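Local coordinates for excinuclease ABC, subunit A. (Deinococcus radiodurans, PDB 2VF7), which binds DNA and ATP as a UvrA-type ABC ATPase and probably takes part in recognising damaged DNA for excision repair, at residues K592-T597 and Q726-L731; F632-K637 and T670-E675; E642-E647 and A662-C667. The protein carries 1 engineered substitution. All blocks are in the same frame, centred on the assembly; numbering follows the deposited sequence. Where two conformers were deposited one is given.

Overall arrangement
All three contacts lie in the C-terminal ABC half of the chain. Leaving strand 585-589, the chain enters 592-597, which closes the long loop of interaction 1 on 726-731, just ahead of helix 733-743. Inside that loop, interaction 2 joins 632-637 to 670-675, and interaction 3, 642-647 with 662-667, is nested inside interaction 2 around the zinc ion and the hairpin 649-652/660-663. Interactions 2 and 3 touch, their centres about 10 Å apart, through Arg671 and Gly646. Interaction 1 meets them at Pro727 with Arg671 and at Thr597 with Glu647, so the zinc module abuts both segments of interaction 1, of which 726-731 carries the ADP-binding Gln726 and Glu730.

Interaction 1 (K592-T597 and Q726-L731); sequences KPIGRT and QPATEL. With ADP (adenosine-5'-diphosphate), chain E.
Just ahead of the ABC signature motif, the 3-10 turn 728-730 sets Ala728 and Thr729 against the loop 592-597 that follows strand 585-589. Ala728 occupies the middle of the contact: its CB points into the loop and lies 3.6 Å from Ile594 CG1 and 3.7 Å from Gly595 O. Ile594 holds CG1 between its own backbone N and carbonyl carbon (chi1 58°), which brings this branch, with CD1 behind it, up to the alanine methyl. Next along the turn, the methyl CG2 of Thr729 rests 3.4 Å from Arg596 O and reaches on to the carbonyl carbon of Thr597. These direct contacts are all van der Waals; the polar link is a water that accepts from Ile594 N and donates to Ala728 O at 3.0 Å. The same carbonyl also accepts from Leu731 N, the first residue of the LSGGE signature, so two bonds hold Ala728 O as the chain passes into helix 733-743. As in other ABC ATPases, this region faces a nucleotide held by a P-loop of the other ABC half, here the N-terminal one of the same chain, whose Lys49 and Ser50 bind the ADP. Gln726 stretches its extended side chain to the ribose, NE2 donating to ADP O2' at 3.1 Å in a nearly straight bond (175°). Glu730 lines the adenine, its CD 3.2 Å from ADP C2, and a weak bond of 3.3 Å runs from Gln726 NE2 to Glu730 OE2. Trp649, on strand 649-652 of the zinc module, packs on Pro727 and Glu730.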
loop_
_atom_site.group_PDB
_atom_site.type_symbol
_atom_site.label_atom_id
_atom_site.label_comp_id
_atom_site.label_asym_id
_atom_site.label_seq_id
_atom_site.Cartn_x
_atom_site.Cartn_y
_atom_site.Cartn_z
ATOM N N LYS A 592 -29.307 -2.643 -5.468
ATOM C CA LYS A 592 -28.072 -2.982 -6.197
ATOM C C LYS A 592 -27.832 -2.075 -7.424
ATOM O O LYS A 592 -28.771 -1.449 -7.911
ATOM C CB LYS A 592 -28.076 -4.467 -6.611
ATOM C CG LYS A 592 -28.781 -5.390 -5.629
ATOM C CD LYS A 592 -28.006 -6.659 -5.319
ATOM C CE LYS A 592 -26.910 -6.407 -4.291
ATOM N NZ LYS A 592 -26.675 -7.611 -3.420
ATOM N N PRO A 593 -26.573 -1.994 -7.912
ATOM C CA PRO A 593 -26.257 -1.122 -9.052
ATOM C C PRO A 593 -26.893 -1.601 -10.353
ATOM O O PRO A 593 -27.322 -2.755 -10.441
ATOM C CB PRO A 593 -24.730 -1.214 -9.160
ATOM C CG PRO A 593 -24.262 -1.847 -7.878
ATOM C CD PRO A 593 -25.377 -2.695 -7.408
ATOM N N ILE A 594 -26.935 -0.736 -11.366
ATOM C CA ILE A 594 -27.488 -1.148 -12.640
ATOM C C ILE A 594 -26.483 -2.057 -13.347
ATOM O O ILE A 594 -26.884 -3.045 -13.981
ATOM C CB ILE A 594 -27.991 0.036 -13.512
ATOM C CG1 ILE A 594 -26.883 1.053 -13.804
ATOM C CG2 ILE A 594 -29.214 0.688 -12.866
ATOM C CD1 ILE A 594 -27.236 2.067 -14.894
ATOM N N GLY A 595 -25.189 -1.732 -13.208
ATOM C CA GLY A 595 -24.066 -2.615 -13.568
ATOM C C GLY A 595 -22.905 -2.432 -12.593
ATOM O O GLY A 595 -22.895 -1.480 -11.809
ATOM N N ARG A 596 -21.932 -3.341 -12.646
ATOM C CA ARG A 596 -20.769 -3.329 -11.744
ATOM C C ARG A 596 -19.536 -2.579 -12.283
ATOM O O ARG A 596 -18.610 -2.280 -11.523
ATOM C CB ARG A 596 -20.364 -4.764 -11.366
ATOM C CG ARG A 596 -21.164 -5.390 -10.213
ATOM C CD ARG A 596 -22.642 -5.567 -10.586
ATOM N NE ARG A 596 -23.421 -6.293 -9.582
ATOM C CZ ARG A 596 -24.748 -6.228 -9.470
ATOM N NH1 ARG A 596 -25.449 -5.453 -10.295
ATOM N NH2 ARG A 596 -25.370 -6.932 -8.522
ATOM N N THR A 597 -19.534 -2.304 -13.593
ATOM C CA THR A 597 -18.424 -1.646 -14.290
ATOM C C THR A 597 -18.981 -0.429 -15.008
ATOM O O THR A 597 -20.195 -0.245 -15.030
ATOM C CB THR A 597 -17.736 -2.579 -15.308
ATOM O OG1 THR A 597 -18.595 -2.766 -16.443
ATOM C CG2 THR A 597 -17.396 -3.930 -14.677
ATOM N N GLN A 726 -23.534 8.538 -18.168
ATOM C CA GLN A 726 -22.812 8.583 -16.882
ATOM C C GLN A 726 -22.621 7.155 -16.404
ATOM O O GLN A 726 -23.602 6.430 -16.290
ATOM C CB GLN A 726 -23.565 9.431 -15.852
ATOM C CG GLN A 726 -22.738 9.719 -14.616
ATOM C CD GLN A 726 -23.386 10.657 -13.616
ATOM O OE1 GLN A 726 -24.361 11.366 -13.912
ATOM N NE2 GLN A 726 -22.816 10.692 -12.420
ATOM N N PRO A 727 -21.354 6.728 -16.160
ATOM C CA PRO A 727 -21.095 5.331 -15.811
ATOM C C PRO A 727 -21.780 4.961 -14.504
ATOM O O PRO A 727 -21.923 5.814 -13.642
ATOM C CB PRO A 727 -19.580 5.294 -15.593
ATOM C CG PRO A 727 -19.061 6.459 -16.282
ATOM C CD PRO A 727 -20.111 7.510 -16.156
ATOM N N ALA A 728 -22.158 3.693 -14.364
ATOM C CA ALA A 728 -22.887 3.179 -13.206
ATOM C C ALA A 728 -22.057 3.159 -11.928
ATOM O O ALA A 728 -22.587 3.150 -10.817
ATOM C CB ALA A 728 -23.377 1.770 -13.521
ATOM N N THR A 729 -20.742 3.123 -12.082
ATOM C CA THR A 729 -19.868 3.079 -10.922
ATOM C C THR A 729 -19.857 4.419 -10.158
ATOM O O THR A 729 -19.406 4.471 -9.007
ATOM C CB THR A 729 -18.442 2.608 -11.321
ATOM O OG1 THR A 729 -18.040 3.276 -12.523
ATOM C CG2 THR A 729 -18.439 1.094 -11.566
ATOM N N GLU A 730 -20.370 5.481 -10.800
ATOM C CA GLU A 730 -20.478 6.827 -10.209
ATOM C C GLU A 730 -21.815 7.043 -9.506
ATOM O O GLU A 730 -22.132 8.162 -9.121
ATOM C CB GLU A 730 -20.357 7.887 -11.325
ATOM C CG GLU A 730 -19.020 7.883 -12.026
ATOM C CD GLU A 730 -18.809 9.045 -12.956
ATOM O OE1 GLU A 730 -17.637 9.296 -13.335
ATOM O OE2 GLU A 730 -19.797 9.716 -13.333
ATOM N N LEU A 731 -22.630 5.996 -9.378
ATOM C CA LEU A 731 -24.012 6.184 -8.902
ATOM C C LEU A 731 -24.276 5.546 -7.553
ATOM O O LEU A 731 -23.725 4.502 -7.230
ATOM C CB LEU A 731 -25.043 5.706 -9.927
ATOM C CG LEU A 731 -25.032 6.200 -11.384
ATOM C CD1 LEU A 731 -26.255 5.694 -12.097
ATOM C CD2 LEU A 731 -24.965 7.701 -11.543
HETATM P PB ADP E . -25.644 14.532 -3.043
HETATM O O1B ADP E . -26.456 15.563 -2.313
HETATM O O2B ADP E . -26.472 13.559 -3.830
HETATM O O3B ADP E . -24.638 13.845 -2.138
HETATM P PA ADP E . -23.813 14.555 -5.156
HETATM O O1A ADP E . -24.113 13.055 -5.105
HETATM O O2A ADP E . -22.412 15.018 -4.932
HETATM O O3A ADP E . -24.787 15.341 -4.153
HETATM O "O5'" ADP E . -24.201 15.040 -6.640
HETATM C "C5'" ADP E . -23.712 16.228 -7.269
HETATM C "C4'" ADP E . -23.180 15.858 -8.643
HETATM O "O4'" ADP E . -21.990 15.078 -8.470
HETATM C "C3'" ADP E . -24.119 15.008 -9.499
HETATM O "O3'" ADP E . -24.077 15.432 -10.885
HETATM C "C2'" ADP E . -23.543 13.610 -9.324
HETATM O "O2'" ADP E . -23.888 12.711 -10.373
HETATM C "C1'" ADP E . -22.046 13.885 -9.246
HETATM N N9 ADP E . -21.286 12.837 -8.537
HETATM C C8 ADP E . -21.454 12.490 -7.243
HETATM N N7 ADP E . -20.631 11.493 -6.866
HETATM C C5 ADP E . -19.899 11.197 -7.957
HETATM C C6 ADP E . -18.802 10.257 -8.244
HETATM N N6 ADP E . -18.360 9.409 -7.279
HETATM N N1 ADP E . -18.293 10.260 -9.488
HETATM C C2 ADP E . -18.728 11.094 -10.461
HETATM N N3 ADP E . -19.710 11.984 -10.266
HETATM C C4 ADP E . -20.320 12.085 -9.050
HETATM O O HOH W 1 -25.306 1.892 -10.619
#

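Interaction 2 (F632-K637 and T670-E675); sequences FSFNVK and TRYNAE
Phe634, Arg671 and Tyr672 make up the tight, buried part of this contact. The arginine lies over one face of the phenyl ring: Arg671 CD is 4.1 Å from the Phe634 ring centroid in a CH-pi contact, and Arg671 CZ follows at 4.6 Å in a cation-pi arrangement, with guanidinium and ring planes 39° apart. At the edge of the same ring, Tyr672 OH lies 3.3 Å from Phe634 CD2. That hydroxyl donates to Phe632 O at 2.8 Å, approaching from above the carbonyl plane, 46° out of it. Both loops flank the Cys4 zinc module, and Arg671 joins it to its surroundings: NH1 bonds to Gly646 O and Pro598 O, and NH2 to Gly725 O, which fixes the guanidinium over the ring. With CG between its backbone N and carbonyl carbon (chi1 52°), Phe634 presents that face to Arg671 CD and CZ. The contact loosens along the backbone past Phe634, where Asn635, Val636 and Lys637 are exposed. An ST turn, Asn635 N donating to Ser633 OG at 3.3 Å, shapes the chain there, while beyond Tyr672 the other loop comes to the surface at Ala674 and Glu675.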
loop_
_atom_site.group_PDB
_atom_site.type_symbol
_atom_site.label_atom_id
_atom_site.label_comp_id
_atom_site.label_asym_id
_atom_site.label_seq_id
_atom_site.Cartn_x
_atom_site.Cartn_y
_atom_site.Cartn_z
ATOM N N PHE A 632 -22.055 2.669 -33.619
ATOM C CA PHE A 632 -22.318 3.654 -32.577
ATOM C C PHE A 632 -22.580 2.969 -31.243
ATOM O O PHE A 632 -22.961 3.609 -30.264
ATOM C CB PHE A 632 -23.433 4.633 -33.002
ATOM C CG PHE A 632 -23.144 5.358 -34.303
ATOM C CD1 PHE A 632 -22.374 6.518 -34.319
ATOM C CD2 PHE A 632 -23.626 4.870 -35.510
ATOM C CE1 PHE A 632 -22.076 7.182 -35.529
ATOM C CE2 PHE A 632 -23.332 5.526 -36.734
ATOM C CZ PHE A 632 -22.570 6.692 -36.737
ATOM N N SER A 633 -22.357 1.658 -31.216
ATOM C CA SER A 633 -22.363 0.899 -29.987
ATOM C C SER A 633 -20.977 0.972 -29.344
ATOM O O SER A 633 -19.958 0.945 -30.039
ATOM C CB SER A 633 -22.722 -0.563 -30.282
ATOM O OG SER A 633 -23.087 -1.260 -29.096
ATOM N N PHE A 634 -20.922 1.083 -28.025
ATOM C CA PHE A 634 -19.644 0.905 -27.330
ATOM C C PHE A 634 -19.573 -0.502 -26.747
ATOM O O PHE A 634 -18.696 -0.782 -25.948
ATOM C CB PHE A 634 -19.440 1.965 -26.240
ATOM C CG PHE A 634 -20.591 2.085 -25.288
ATOM C CD1 PHE A 634 -20.704 1.226 -24.196
ATOM C CD2 PHE A 634 -21.577 3.042 -25.490
ATOM C CE1 PHE A 634 -21.777 1.312 -23.350
ATOM C CE2 PHE A 634 -22.652 3.132 -24.643
ATOM C CZ PHE A 634 -22.755 2.285 -23.575
ATOM N N ASN A 635 -20.495 -1.386 -27.139
ATOM C CA ASN A 635 -20.460 -2.790 -26.689
ATOM C C ASN A 635 -20.028 -3.742 -27.772
ATOM O O ASN A 635 -19.917 -4.950 -27.572
ATOM C CB ASN A 635 -21.774 -3.213 -26.039
ATOM C CG ASN A 635 -22.026 -2.454 -24.785
ATOM O OD1 ASN A 635 -21.092 -2.183 -24.051
ATOM N ND2 ASN A 635 -23.265 -2.054 -24.547
ATOM N N VAL A 636 -19.721 -3.164 -28.910
ATOM C CA VAL A 636 -19.348 -3.921 -30.072
ATOM C C VAL A 636 -18.071 -3.285 -30.637
ATOM O O VAL A 636 -17.935 -2.066 -30.670
ATOM C CB VAL A 636 -20.553 -3.987 -31.083
ATOM C CG1 VAL A 636 -20.113 -4.284 -32.501
ATOM C CG2 VAL A 636 -21.557 -5.045 -30.637
ATOM N N LYS A 637 -17.138 -4.131 -31.049
ATOM C CA LYS A 637 -15.899 -3.709 -31.687
ATOM C C LYS A 637 -16.177 -2.980 -33.016
ATOM O O LYS A 637 -17.154 -3.302 -33.714
ATOM C CB LYS A 637 -15.036 -4.956 -31.884
ATOM C CG LYS A 637 -13.874 -4.827 -32.795
ATOM C CD LYS A 637 -13.491 -6.206 -33.349
ATOM C CE LYS A 637 -14.425 -6.615 -34.499
ATOM N NZ LYS A 637 -13.982 -7.866 -35.144
ATOM N N THR A 670 -14.855 9.702 -23.820
ATOM C CA THR A 670 -15.864 9.762 -24.882
ATOM C C THR A 670 -16.390 8.383 -25.246
ATOM O O THR A 670 -17.577 8.252 -25.530
ATOM C CB THR A 670 -15.389 10.512 -26.156
ATOM O OG1 THR A 670 -14.419 9.730 -26.881
ATOM C CG2 THR A 670 -14.802 11.901 -25.793
ATOM N N ARG A 671 -15.525 7.365 -25.164
ATOM C CA ARG A 671 -15.844 5.934 -25.424
ATOM C C ARG A 671 -15.720 5.498 -26.898
ATOM O O ARG A 671 -15.931 4.314 -27.210
ATOM C CB ARG A 671 -17.243 5.560 -24.966
ATOM C CG ARG A 671 -17.544 5.514 -23.506
ATOM C CD ARG A 671 -19.019 5.054 -23.317
ATOM N NE ARG A 671 -19.567 5.384 -21.999
ATOM C CZ ARG A 671 -19.764 4.512 -21.002
ATOM N NH1 ARG A 671 -19.463 3.231 -21.150
ATOM N NH2 ARG A 671 -20.287 4.922 -19.848
ATOM N N TYR A 672 -15.393 6.437 -27.791
ATOM C CA TYR A 672 -15.379 6.169 -29.233
ATOM C C TYR A 672 -14.096 6.637 -29.869
ATOM O O TYR A 672 -13.434 7.529 -29.330
ATOM C CB TYR A 672 -16.567 6.860 -29.924
ATOM C CG TYR A 672 -17.922 6.346 -29.480
ATOM C CD1 TYR A 672 -18.527 5.271 -30.129
ATOM C CD2 TYR A 672 -18.598 6.932 -28.373
ATOM C CE1 TYR A 672 -19.779 4.794 -29.708
ATOM C CE2 TYR A 672 -19.853 6.460 -27.945
ATOM C CZ TYR A 672 -20.428 5.389 -28.622
ATOM O OH TYR A 672 -21.657 4.923 -28.228
ATOM N N ASN A 673 -13.731 6.040 -31.007
ATOM C CA ASN A 673 -12.588 6.541 -31.776
ATOM C C ASN A 673 -12.935 7.887 -32.412
ATOM O O ASN A 673 -14.082 8.315 -32.340
ATOM C CB ASN A 673 -11.996 5.501 -32.761
ATOM C CG ASN A 673 -12.960 5.088 -33.855
ATOM O OD1 ASN A 673 -13.769 5.881 -34.327
ATOM N ND2 ASN A 673 -12.859 3.843 -34.282
ATOM N N ALA A 674 -11.939 8.565 -32.980
ATOM C CA ALA A 674 -12.087 9.930 -33.478
ATOM C C ALA A 674 -12.939 9.990 -34.729
ATOM O O ALA A 674 -13.622 10.973 -34.976
ATOM C CB ALA A 674 -10.717 10.534 -33.765
ATOM N N GLU A 675 -12.869 8.941 -35.532
ATOM C CA GLU A 675 -13.563 8.886 -36.810
ATOM C C GLU A 675 -15.073 8.737 -36.614
ATOM O O GLU A 675 -15.860 9.251 -37.402
ATOM C CB GLU A 675 -12.996 7.738 -37.635
ATOM C CG GLU A 675 -13.741 7.447 -38.900
ATOM C CD GLU A 675 -13.145 6.294 -39.642
ATOM O OE1 GLU A 675 -11.978 5.946 -39.337
ATOM O OE2 GLU A 675 -13.833 5.747 -40.538
#

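Interaction 3 (E642-E647 and A662-C667); sequences EHCQGE and APCPVC. With ZN (zinc ion), chain G.
The two segments come together at Cys644 and Cys664, whose CA atoms are 6.3 Å apart just past the end of strand 660-663, and a type I' beta turn from Cys644 to Glu647, closed by Glu647 N donating to Cys644 O at 3.2 Å, then leads the chain away toward strand 649-652. They build most of a Cys4 zinc finger, in which two CxxC pairs flank the antiparallel hairpin 649-652/660-663. Zinc is bound by Cys644 SG at 2.3 Å, Cys664 SG at 2.4 Å and Cys667 SG at 2.3 Å, and Cys641 supplies the fourth sulfur. The metal ties the start of the hairpin to its exit. The cysteines reach it by different routes: in Cys644 and Cys667 the sulfur sits between the backbone N and the carbonyl carbon, whereas in Cys664 it is anti to the backbone N. Outside this buried cluster, His643 packs against the Cys664-Cys667 loop from the more exposed side. With CG anti to the backbone N (chi1 -179°), its imidazole extends across 664-666. Val666 CG2 lies over one face, 3.6 Å from the His643 ring centroid and 18° off the ring normal, a CH-pi contact. Toward the far end of the ring, His643 NE2 meets Pro665 CG at 3.4 Å, the two side chains crossing at about a right angle, while Cys664 SG lies oblique to the ring, nearest CD2. Besides zinc, that sulfur has a polar partner that would probably draw off some thiolate charge: Val666 N donates to Cys664 SG at 3.5 Å, with an N-H...S angle of 162°.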
loop_
_atom_site.group_PDB
_atom_site.type_symbol
_atom_site.label_atom_id
_atom_site.label_comp_id
_atom_site.label_asym_id
_atom_site.label_seq_id
_atom_site.Cartn_x
_atom_site.Cartn_y
_atom_site.Cartn_z
ATOM N N GLU A 642 -11.039 1.121 -28.535
ATOM C CA GLU A 642 -10.699 -0.237 -28.153
ATOM C C GLU A 642 -9.658 -0.302 -27.045
ATOM O O GLU A 642 -9.381 -1.386 -26.526
ATOM C CB GLU A 642 -10.248 -1.067 -29.365
ATOM C CG GLU A 642 -10.690 -2.529 -29.271
ATOM C CD GLU A 642 -12.211 -2.640 -29.241
ATOM O OE1 GLU A 642 -12.887 -1.753 -29.805
ATOM O OE2 GLU A 642 -12.737 -3.603 -28.654
ATOM N N HIS A 643 -9.088 0.847 -26.682
ATOM C CA HIS A 643 -8.117 0.904 -25.581
ATOM C C HIS A 643 -8.805 0.623 -24.236
ATOM O O HIS A 643 -8.239 -0.034 -23.358
ATOM C CB HIS A 643 -7.404 2.265 -25.573
ATOM C CG HIS A 643 -6.372 2.415 -24.491
ATOM N ND1 HIS A 643 -5.029 2.196 -24.709
ATOM C CD2 HIS A 643 -6.487 2.792 -23.195
ATOM C CE1 HIS A 643 -4.364 2.419 -23.590
ATOM N NE2 HIS A 643 -5.225 2.778 -22.656
ATOM N N CYS A 644 -10.038 1.117 -24.106
ATOM C CA CYS A 644 -10.876 0.924 -22.916
ATOM C C CYS A 644 -12.074 0.065 -23.265
ATOM O O CYS A 644 -12.935 -0.137 -22.426
ATOM C CB CYS A 644 -11.381 2.263 -22.406
ATOM S SG CYS A 644 -12.250 3.147 -23.711
ATOM N N GLN A 645 -12.128 -0.418 -24.506
ATOM C CA GLN A 645 -13.225 -1.251 -24.995
ATOM C C GLN A 645 -14.581 -0.537 -24.856
ATOM O O GLN A 645 -15.609 -1.157 -24.570
ATOM C CB GLN A 645 -13.242 -2.594 -24.255
ATOM C CG GLN A 645 -12.240 -3.632 -24.744
ATOM C CD GLN A 645 -12.683 -5.064 -24.406
ATOM O OE1 GLN A 645 -13.725 -5.275 -23.767
ATOM N NE2 GLN A 645 -11.904 -6.045 -24.841
ATOM N N GLY A 646 -14.574 0.782 -25.024
ATOM C CA GLY A 646 -15.812 1.555 -24.972
ATOM C C GLY A 646 -16.372 1.872 -23.600
ATOM O O GLY A 646 -17.499 2.370 -23.502
ATOM N N GLU A 647 -15.611 1.589 -22.542
ATOM C CA GLU A 647 -16.034 1.910 -21.169
ATOM C C GLU A 647 -15.748 3.358 -20.773
ATOM O O GLU A 647 -16.340 3.872 -19.830
ATOM C CB GLU A 647 -15.395 0.959 -20.157
ATOM C CG GLU A 647 -15.697 -0.489 -20.454
ATOM C CD GLU A 647 -15.439 -1.424 -19.298
ATOM O OE1 GLU A 647 -14.853 -0.991 -18.275
ATOM O OE2 GLU A 647 -15.841 -2.605 -19.419
ATOM N N ALA A 662 -10.103 5.861 -13.520
ATOM C CA ALA A 662 -9.585 7.091 -14.119
ATOM C C ALA A 662 -10.072 7.182 -15.568
ATOM O O ALA A 662 -10.413 6.158 -16.157
ATOM C CB ALA A 662 -8.073 7.090 -14.072
ATOM N N PRO A 663 -10.133 8.403 -16.149
ATOM C CA PRO A 663 -10.607 8.458 -17.549
ATOM C C PRO A 663 -9.598 7.804 -18.493
ATOM O O PRO A 663 -8.401 7.863 -18.245
ATOM C CB PRO A 663 -10.733 9.960 -17.834
ATOM C CG PRO A 663 -10.639 10.641 -16.483
ATOM C CD PRO A 663 -9.802 9.744 -15.628
ATOM N N CYS A 664 -10.083 7.153 -19.543
ATOM C CA CYS A 664 -9.218 6.517 -20.523
ATOM C C CYS A 664 -8.211 7.517 -21.117
ATOM O O CYS A 664 -8.591 8.604 -21.525
ATOM C CB CYS A 664 -10.075 5.897 -21.620
ATOM S SG CYS A 664 -9.150 5.175 -22.960
ATOM N N PRO A 665 -6.908 7.159 -21.136
ATOM C CA PRO A 665 -5.876 8.048 -21.677
ATOM C C PRO A 665 -5.995 8.344 -23.180
ATOM O O PRO A 665 -5.364 9.270 -23.668
ATOM C CB PRO A 665 -4.584 7.288 -21.388
ATOM C CG PRO A 665 -5.000 5.872 -21.244
ATOM C CD PRO A 665 -6.324 5.915 -20.602
ATOM N N VAL A 666 -6.821 7.586 -23.892
ATOM C CA VAL A 666 -6.921 7.696 -25.352
ATOM C C VAL A 666 -8.198 8.405 -25.827
ATOM O O VAL A 666 -8.158 9.211 -26.738
ATOM C CB VAL A 666 -6.838 6.315 -26.008
ATOM C CG1 VAL A 666 -6.912 6.431 -27.527
ATOM C CG2 VAL A 666 -5.575 5.633 -25.600
ATOM N N CYS A 667 -9.339 8.108 -25.231
ATOM C CA CYS A 667 -10.553 8.804 -25.634
ATOM C C CYS A 667 -10.948 9.826 -24.586
ATOM O O CYS A 667 -11.785 10.692 -24.845
ATOM C CB CYS A 667 -11.686 7.826 -25.927
ATOM S SG CYS A 667 -12.265 6.952 -24.491
HETATM ZN ZN ZN G . -11.045 4.990 -24.454
#